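Local coordinates for protein carbohydrate oxidase (Microdochium nivale, PDB 3RJA) that oxidises the C1 hydroxyl of mono-, oligo- and polysaccharides to the corresponding lactones with an FAD cofactor, passing the electrons to oxygen to give hydrogen peroxide, at residues A[52-66]-A[76-89]. Numbering follows the deposited sequence.
Sequences AVQCAKKLNLKVSAK and GFGGENGHLMVQLD. With FAD (flavin-adenine dinucleotide), chain B.
Strands 63-66 and 84-87 run parallel, their axes 4.7 Å apart, with five backbone hydrogen bonds from Leu84 N to Lys62 O at one end to Leu88 N to Lys66 O at the other. They pair in the small parallel sheet of the FAD-binding domain, where 84-87 is the central strand and helix 46-58 packs against one face. On that face small and branched residues suit the close fit: Ala52 CB lies 4.0 Å from Val86 CG2, which also meets Val63 CG2, while Leu84 CD2 reaches Ala56 CB. The other face is more polar. The His83 ring lies flat beneath Lys62 CB, 3.5 Å from its centroid, and at its edge, near the ring plane, ND1 and Ser64 OG share a hydrogen bond of 2.9 Å. Lys66 leaves the backbone with CG anti to N (chi1 -171°), then bends at its last two torsions; its CD makes an off-centre CH-pi contact with the Phe77 ring, approaching obliquely, and NZ donates to Gln87 OE1 and to Asp25 O. A methionine in its place would probably leave Gln87 OE1 and the Asp25 carbonyl without their shared donor. Flexible Met85 sets SD over a Phe77 face, toward the rim. At the cofactor, FAD O2B donates to Ala65 O at 2.7 Å, and Leu88 CD1 comes within 3.3 Å of adenine N6A.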
# COMPACT_ATOMS: atom_id res chain seq x y z
N ALA A 52 -16.25 -10.17 -18.27
CA ALA A 52 -14.83 -10.41 -18.51
C ALA A 52 -14.40 -11.70 -17.79
O ALA A 52 -13.72 -12.51 -18.37
CB ALA A 52 -13.95 -9.19 -18.09
N VAL A 53 -14.82 -11.88 -16.55
CA VAL A 53 -14.52 -13.11 -15.80
C VAL A 53 -15.14 -14.35 -16.49
O VAL A 53 -14.49 -15.40 -16.57
CB VAL A 53 -14.90 -12.94 -14.29
CG1 VAL A 53 -14.86 -14.25 -13.50
CG2 VAL A 53 -13.98 -11.89 -13.63
N GLN A 54 -16.36 -14.24 -17.03
CA GLN A 54 -16.95 -15.30 -17.87
C GLN A 54 -16.07 -15.70 -19.08
O GLN A 54 -15.83 -16.89 -19.32
CB GLN A 54 -18.32 -14.85 -18.40
CG GLN A 54 -19.48 -14.98 -17.46
CD GLN A 54 -20.80 -14.82 -18.22
OE1 GLN A 54 -21.18 -13.70 -18.63
NE2 GLN A 54 -21.51 -15.94 -18.42
N CYS A 55 -15.61 -14.71 -19.86
CA CYS A 55 -14.72 -14.98 -21.01
C CYS A 55 -13.44 -15.72 -20.58
O CYS A 55 -12.97 -16.66 -21.27
CB CYS A 55 -14.36 -13.67 -21.72
SG CYS A 55 -15.76 -13.01 -22.65
N ALA A 56 -12.88 -15.28 -19.46
CA ALA A 56 -11.66 -15.89 -18.94
C ALA A 56 -11.94 -17.37 -18.69
O ALA A 56 -11.16 -18.24 -19.12
CB ALA A 56 -11.22 -15.21 -17.65
N LYS A 57 -13.07 -17.66 -18.03
CA LYS A 57 -13.48 -19.06 -17.78
C LYS A 57 -13.68 -19.86 -19.08
O LYS A 57 -13.21 -21.00 -19.21
CB LYS A 57 -14.77 -19.13 -16.94
CG LYS A 57 -15.24 -20.58 -16.73
CD LYS A 57 -16.53 -20.66 -15.95
CE LYS A 57 -17.05 -22.08 -15.88
NZ LYS A 57 -18.27 -22.10 -15.06
N LYS A 58 -14.35 -19.25 -20.06
CA LYS A 58 -14.59 -19.90 -21.36
C LYS A 58 -13.30 -20.29 -22.10
O LYS A 58 -13.23 -21.36 -22.71
CB LYS A 58 -15.44 -18.97 -22.24
CG LYS A 58 -15.91 -19.62 -23.53
CD LYS A 58 -16.34 -18.57 -24.57
CE LYS A 58 -17.32 -19.14 -25.60
NZ LYS A 58 -18.69 -19.37 -24.98
N LEU A 59 -12.28 -19.43 -22.05
CA LEU A 59 -11.08 -19.58 -22.85
C LEU A 59 -9.89 -20.12 -22.04
O LEU A 59 -8.75 -20.14 -22.52
CB LEU A 59 -10.73 -18.27 -23.56
CG LEU A 59 -11.86 -17.75 -24.48
CD1 LEU A 59 -11.60 -16.33 -24.95
CD2 LEU A 59 -12.10 -18.67 -25.68
N ASN A 60 -10.19 -20.59 -20.83
CA ASN A 60 -9.16 -20.99 -19.85
C ASN A 60 -8.00 -19.97 -19.69
O ASN A 60 -6.83 -20.32 -19.84
CB ASN A 60 -8.60 -22.39 -20.15
CG ASN A 60 -7.95 -23.03 -18.91
OD1 ASN A 60 -8.25 -22.67 -17.75
ND2 ASN A 60 -7.06 -23.97 -19.16
N LEU A 61 -8.34 -18.72 -19.37
CA LEU A 61 -7.32 -17.70 -19.16
C LEU A 61 -7.25 -17.34 -17.67
O LEU A 61 -8.25 -17.44 -16.96
CB LEU A 61 -7.66 -16.45 -19.98
CG LEU A 61 -7.86 -16.62 -21.50
CD1 LEU A 61 -8.42 -15.32 -22.13
CD2 LEU A 61 -6.54 -17.03 -22.21
N LYS A 62 -6.08 -16.90 -17.21
CA LYS A 62 -5.98 -16.23 -15.91
C LYS A 62 -6.45 -14.78 -16.09
O LYS A 62 -6.24 -14.15 -17.16
CB LYS A 62 -4.54 -16.27 -15.35
CG LYS A 62 -3.94 -17.70 -15.25
CD LYS A 62 -4.92 -18.65 -14.54
CE LYS A 62 -4.26 -20.00 -14.16
NZ LYS A 62 -5.16 -20.85 -13.32
N VAL A 63 -7.08 -14.26 -15.05
CA VAL A 63 -7.55 -12.88 -15.10
C VAL A 63 -6.97 -12.03 -13.95
O VAL A 63 -6.94 -12.45 -12.80
CB VAL A 63 -9.11 -12.79 -15.30
CG1 VAL A 63 -9.83 -13.75 -14.45
CG2 VAL A 63 -9.63 -11.37 -15.08
N SER A 64 -6.46 -10.84 -14.29
CA SER A 64 -5.95 -9.96 -13.25
C SER A 64 -6.57 -8.57 -13.34
O SER A 64 -6.66 -7.99 -14.44
CB SER A 64 -4.41 -9.93 -13.31
OG SER A 64 -3.87 -11.23 -12.99
N ALA A 65 -7.00 -8.02 -12.20
CA ALA A 65 -7.52 -6.62 -12.18
C ALA A 65 -6.39 -5.60 -11.99
O ALA A 65 -5.46 -5.82 -11.22
CB ALA A 65 -8.56 -6.46 -11.12
N LYS A 66 -6.47 -4.48 -12.71
CA LYS A 66 -5.51 -3.39 -12.51
C LYS A 66 -6.35 -2.18 -12.17
O LYS A 66 -7.23 -1.82 -12.94
CB LYS A 66 -4.66 -3.11 -13.77
CG LYS A 66 -3.49 -2.12 -13.52
CD LYS A 66 -2.28 -2.33 -14.48
CE LYS A 66 -2.53 -1.71 -15.87
NZ LYS A 66 -2.72 -0.25 -15.81
N GLY A 76 -0.88 -6.19 -11.29
CA GLY A 76 -2.17 -5.86 -11.90
C GLY A 76 -2.29 -6.48 -13.30
O GLY A 76 -3.41 -6.69 -13.80
N PHE A 77 -1.15 -6.79 -13.92
CA PHE A 77 -1.07 -7.51 -15.21
C PHE A 77 -1.14 -9.00 -15.00
O PHE A 77 -1.31 -9.78 -15.95
CB PHE A 77 0.26 -7.21 -15.93
CG PHE A 77 0.42 -5.77 -16.35
CD1 PHE A 77 0.84 -4.80 -15.44
CD2 PHE A 77 0.18 -5.39 -17.67
CE1 PHE A 77 1.01 -3.50 -15.85
CE2 PHE A 77 0.36 -4.10 -18.08
CZ PHE A 77 0.77 -3.14 -17.17
N GLY A 78 -0.99 -9.42 -13.76
CA GLY A 78 -0.83 -10.81 -13.48
C GLY A 78 0.61 -11.23 -13.19
O GLY A 78 0.85 -12.40 -12.86
N GLY A 79 1.56 -10.30 -13.29
CA GLY A 79 2.98 -10.62 -13.00
C GLY A 79 3.65 -11.57 -13.99
O GLY A 79 4.68 -12.18 -13.70
N GLU A 80 3.06 -11.69 -15.18
CA GLU A 80 3.55 -12.53 -16.28
C GLU A 80 2.73 -12.10 -17.49
O GLU A 80 1.77 -11.31 -17.34
CB GLU A 80 3.30 -14.02 -15.98
CG GLU A 80 1.82 -14.38 -15.81
CD GLU A 80 1.60 -15.84 -15.44
OE1 GLU A 80 2.59 -16.59 -15.37
OE2 GLU A 80 0.44 -16.24 -15.19
N ASN A 81 3.07 -12.60 -18.67
CA ASN A 81 2.34 -12.25 -19.89
C ASN A 81 1.10 -13.10 -20.07
O ASN A 81 1.05 -14.22 -19.54
CB ASN A 81 3.23 -12.44 -21.12
CG ASN A 81 4.44 -11.53 -21.09
OD1 ASN A 81 4.31 -10.36 -20.76
ND2 ASN A 81 5.63 -12.08 -21.35
N GLY A 82 0.14 -12.60 -20.84
CA GLY A 82 -0.96 -13.46 -21.31
C GLY A 82 -2.24 -13.58 -20.50
O GLY A 82 -3.11 -14.45 -20.78
N HIS A 83 -2.40 -12.72 -19.49
CA HIS A 83 -3.64 -12.73 -18.73
C HIS A 83 -4.63 -11.83 -19.44
O HIS A 83 -4.26 -10.93 -20.22
CB HIS A 83 -3.45 -12.19 -17.29
CG HIS A 83 -2.69 -13.12 -16.38
ND1 HIS A 83 -2.88 -13.13 -15.01
CD2 HIS A 83 -1.72 -14.04 -16.63
CE1 HIS A 83 -2.07 -14.02 -14.46
NE2 HIS A 83 -1.36 -14.59 -15.42
N LEU A 84 -5.90 -12.06 -19.15
CA LEU A 84 -6.94 -11.09 -19.42
C LEU A 84 -6.76 -10.01 -18.35
O LEU A 84 -6.77 -10.32 -17.14
CB LEU A 84 -8.33 -11.75 -19.30
CG LEU A 84 -9.53 -10.82 -19.52
CD1 LEU A 84 -9.37 -10.00 -20.80
CD2 LEU A 84 -10.83 -11.67 -19.62
N MET A 85 -6.55 -8.77 -18.77
CA MET A 85 -6.40 -7.70 -17.78
C MET A 85 -7.70 -6.90 -17.76
O MET A 85 -8.16 -6.40 -18.78
CB MET A 85 -5.16 -6.80 -18.07
CG MET A 85 -4.82 -5.84 -16.89
SD MET A 85 -3.28 -4.90 -17.08
CE MET A 85 -3.75 -3.71 -18.34
N VAL A 86 -8.28 -6.81 -16.57
CA VAL A 86 -9.49 -6.02 -16.33
C VAL A 86 -9.02 -4.67 -15.84
O VAL A 86 -8.63 -4.53 -14.66
CB VAL A 86 -10.41 -6.69 -15.30
CG1 VAL A 86 -11.64 -5.83 -14.99
CG2 VAL A 86 -10.82 -8.11 -15.76
N GLN A 87 -9.03 -3.69 -16.76
CA GLN A 87 -8.49 -2.35 -16.53
C GLN A 87 -9.62 -1.50 -15.90
O GLN A 87 -10.64 -1.26 -16.55
CB GLN A 87 -8.06 -1.73 -17.86
CG GLN A 87 -7.62 -0.29 -17.78
CD GLN A 87 -6.44 -0.10 -16.82
OE1 GLN A 87 -5.63 -1.01 -16.64
NE2 GLN A 87 -6.34 1.08 -16.23
N LEU A 88 -9.45 -1.08 -14.64
CA LEU A 88 -10.56 -0.53 -13.86
C LEU A 88 -10.58 1.00 -13.77
O LEU A 88 -11.56 1.59 -13.30
CB LEU A 88 -10.58 -1.12 -12.43
CG LEU A 88 -10.81 -2.62 -12.29
CD1 LEU A 88 -10.57 -3.12 -10.83
CD2 LEU A 88 -12.23 -3.03 -12.76
N ASP A 89 -9.50 1.63 -14.21
CA ASP A 89 -9.24 3.02 -13.86
C ASP A 89 -10.15 4.09 -14.52
O ASP A 89 -9.96 5.30 -14.28
CB ASP A 89 -7.74 3.35 -14.02
CG ASP A 89 -7.39 3.90 -15.40
OD1 ASP A 89 -8.01 3.47 -16.40
OD2 ASP A 89 -6.47 4.75 -15.48
PA FAD B . -2.65 -2.38 -8.91
O1A FAD B . -3.71 -1.95 -9.90
O2A FAD B . -1.29 -2.64 -9.50
O5B FAD B . -3.15 -3.72 -8.17
C5B FAD B . -2.47 -4.18 -7.01
C4B FAD B . -2.98 -5.59 -6.67
O4B FAD B . -4.36 -5.52 -6.31
C3B FAD B . -2.89 -6.56 -7.84
O3B FAD B . -2.75 -7.89 -7.32
C2B FAD B . -4.27 -6.43 -8.46
O2B FAD B . -4.70 -7.50 -9.27
C1B FAD B . -5.12 -6.29 -7.20
N9A FAD B . -6.36 -5.57 -7.51
C8A FAD B . -6.51 -4.38 -8.21
N7A FAD B . -7.85 -4.11 -8.25
C5A FAD B . -8.51 -5.06 -7.57
C6A FAD B . -9.87 -5.25 -7.32
N6A FAD B . -10.79 -4.36 -7.76
N1A FAD B . -10.24 -6.35 -6.57
C2A FAD B . -9.29 -7.27 -6.12
N3A FAD B . -7.95 -7.11 -6.41
C4A FAD B . -7.58 -6.00 -7.12
N1 FAD B . 1.31 2.07 0.17
C2 FAD B . 0.92 2.44 1.46
O2 FAD B . 0.43 1.61 2.25
N3 FAD B . 1.04 3.78 1.81
C4 FAD B . 1.41 4.80 0.95
O4 FAD B . 1.37 5.99 1.32
C4X FAD B . 1.87 4.36 -0.40
N5 FAD B . 2.26 5.25 -1.29
C5X FAD B . 2.58 4.89 -2.58
C6 FAD B . 2.91 5.88 -3.54
C7 FAD B . 3.11 5.54 -4.87
C7M FAD B . 3.48 6.62 -5.91
C8 FAD B . 2.86 4.21 -5.28
C8M FAD B . 3.03 3.80 -6.73
C9 FAD B . 2.60 3.22 -4.34
C9A FAD B . 2.44 3.55 -2.98
N10 FAD B . 2.04 2.59 -2.02
C10 FAD B . 1.83 2.95 -0.69
C1' FAD B . 1.90 1.15 -2.43
C2' FAD B . 0.44 0.83 -2.76
O2' FAD B . -0.30 0.74 -1.55
C3' FAD B . 0.36 -0.50 -3.47
O3' FAD B . 1.22 -0.52 -4.58
C4' FAD B . -1.10 -0.78 -3.88
O4' FAD B . -1.29 -2.15 -3.97
C5' FAD B . -1.45 -0.08 -5.19
O5' FAD B . -2.79 -0.33 -5.51
P FAD B . -3.27 -0.18 -7.06
O1P FAD B . -4.75 -0.39 -7.17
O2P FAD B . -2.81 1.18 -7.60
O3P FAD B . -2.38 -1.33 -7.72
O HOH W 1 -4.03 -16.47 -19.03
O HOH W 2 -4.20 1.34 -14.09